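PDB 2V84: Spermidine/putrescine ABC transporter, periplasmic binding protein from Treponema pallidum, which probably binds polyamines such as spermidine and putrescine in the periplasm as the receptor component of an ABC transporter. Local coordinates for residues P142-A145 against S149-S152. Sequence-based numbering, arbitrary orientation.
Sequences PSYA and SIFS
A small apolar contact between Tyr144 and Ile150 joins two parts of one connection, the excursion between strands 125-137 and 160-162, on the periphery of the molecule; the centre of the contact lies about 24 Å from the centre of the chain. Residues 142-145 are extended for most of their length, whereas 149-152 belong to a 3-10 segment. Ile150 reaches across with its longer branch: CG1 stands anti to the backbone N (chi1 -169°) and chi2 is extended as well, which carries the terminal methyl CD1 to 3.8 Å from CB of Tyr144. The same methyl lies 4.2 Å from the carbonyl O of Ala145. Meeting the tyrosine at CB, the isoleucine approaches the root of the side chain, while the ring runs on and its OH hydrogen-bonds to Asp244. A tyrosine suits this partly exposed place because its stem can pack on aliphatic carbon and its hydroxyl can still find a polar partner. In this periplasmic binding protein fold, strand 125-137 belongs to a mixed sheet, and its Val136 is touched by both Tyr144 and Ile150. The side chain of Ile150 is all hydrocarbon and buried, which suits a place where it also rests on Ile134 and on Val223 of the adjoining strand 223-226. Its other branch, CG2, lies over one face of the Phe151 ring, 3.8 Å from its plane and nearer the edge than the middle. Within the 3-10 segment itself, Ser149 O accepts two bonds from Ser152, from N at 3.0 Å and from OG at 2.8 Å. The hydroxyl lies in the carbonyl plane on a lone pair, with a C=O...OG angle of 143°.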
loop_
_atom_site.group_PDB
_atom_site.type_symbol
_atom_site.label_atom_id
_atom_site.label_comp_id
_atom_site.label_asym_id
_atom_site.label_seq_id
_atom_site.Cartn_x
_atom_site.Cartn_y
_atom_site.Cartn_z
ATOM N N PRO A 142 -1.122 -10.682 -26.153
ATOM C CA PRO A 142 -2.130 -11.754 -26.073
ATOM C C PRO A 142 -1.690 -12.994 -25.286
ATOM O O PRO A 142 -2.544 -13.654 -24.672
ATOM C CB PRO A 142 -2.395 -12.112 -27.533
ATOM C CG PRO A 142 -1.746 -11.029 -28.341
ATOM C CD PRO A 142 -0.615 -10.528 -27.527
ATOM N N SER A 143 -0.384 -13.272 -25.265
ATOM C CA SER A 143 0.157 -14.432 -24.536
ATOM C C SER A 143 1.187 -14.030 -23.465
ATOM O O SER A 143 2.178 -13.374 -23.757
ATOM C CB SER A 143 0.749 -15.463 -25.522
ATOM O OG SER A 143 1.217 -16.618 -24.831
ATOM N N TYR A 144 0.936 -14.421 -22.222
ATOM C CA TYR A 144 1.847 -14.089 -21.119
ATOM C C TYR A 144 1.575 -15.008 -19.945
ATOM O O TYR A 144 0.450 -15.499 -19.787
ATOM C CB TYR A 144 1.692 -12.601 -20.696
ATOM C CG TYR A 144 0.263 -12.225 -20.370
ATOM C CD1 TYR A 144 -0.636 -11.881 -21.393
ATOM C CD2 TYR A 144 -0.204 -12.237 -19.046
ATOM C CE1 TYR A 144 -1.962 -11.557 -21.105
ATOM C CE2 TYR A 144 -1.531 -11.922 -18.746
ATOM C CZ TYR A 144 -2.403 -11.594 -19.803
ATOM O OH TYR A 144 -3.713 -11.281 -19.541
ATOM N N ALA A 145 2.600 -15.235 -19.121
ATOM C CA ALA A 145 2.398 -15.919 -17.852
ATOM C C ALA A 145 2.167 -14.838 -16.817
ATOM O O ALA A 145 2.711 -13.732 -16.935
ATOM C CB ALA A 145 3.627 -16.786 -17.476
ATOM N N SER A 149 8.252 -12.601 -13.837
ATOM C CA SER A 149 9.212 -12.796 -14.899
ATOM C C SER A 149 8.715 -12.160 -16.190
ATOM O O SER A 149 9.417 -12.176 -17.196
ATOM C CB SER A 149 9.507 -14.274 -15.087
ATOM O OG SER A 149 10.363 -14.722 -14.022
ATOM N N ILE A 150 7.512 -11.591 -16.167
ATOM C CA ILE A 150 7.000 -10.880 -17.353
ATOM C C ILE A 150 7.929 -9.696 -17.670
ATOM O O ILE A 150 8.059 -9.254 -18.809
ATOM C CB ILE A 150 5.533 -10.402 -17.154
ATOM C CG1 ILE A 150 4.945 -9.928 -18.495
ATOM C CG2 ILE A 150 5.427 -9.318 -16.042
ATOM C CD1 ILE A 150 3.423 -9.975 -18.554
ATOM N N PHE A 151 8.614 -9.197 -16.645
ATOM C CA PHE A 151 9.531 -8.085 -16.858
ATOM C C PHE A 151 10.864 -8.460 -17.517
ATOM O O PHE A 151 11.636 -7.587 -17.902
ATOM C CB PHE A 151 9.701 -7.287 -15.549
ATOM C CG PHE A 151 8.432 -6.621 -15.107
ATOM C CD1 PHE A 151 7.940 -5.524 -15.811
ATOM C CD2 PHE A 151 7.716 -7.094 -13.990
ATOM C CE1 PHE A 151 6.760 -4.893 -15.429
ATOM C CE2 PHE A 151 6.542 -6.482 -13.591
ATOM C CZ PHE A 151 6.051 -5.378 -14.323
ATOM N N SER A 152 11.107 -9.757 -17.696
ATOM C CA SER A 152 12.290 -10.200 -18.417
ATOM C C SER A 152 12.003 -10.443 -19.912
ATOM O O SER A 152 12.881 -10.907 -20.643
ATOM C CB SER A 152 12.867 -11.443 -17.748
ATOM O OG SER A 152 12.063 -12.543 -18.094
#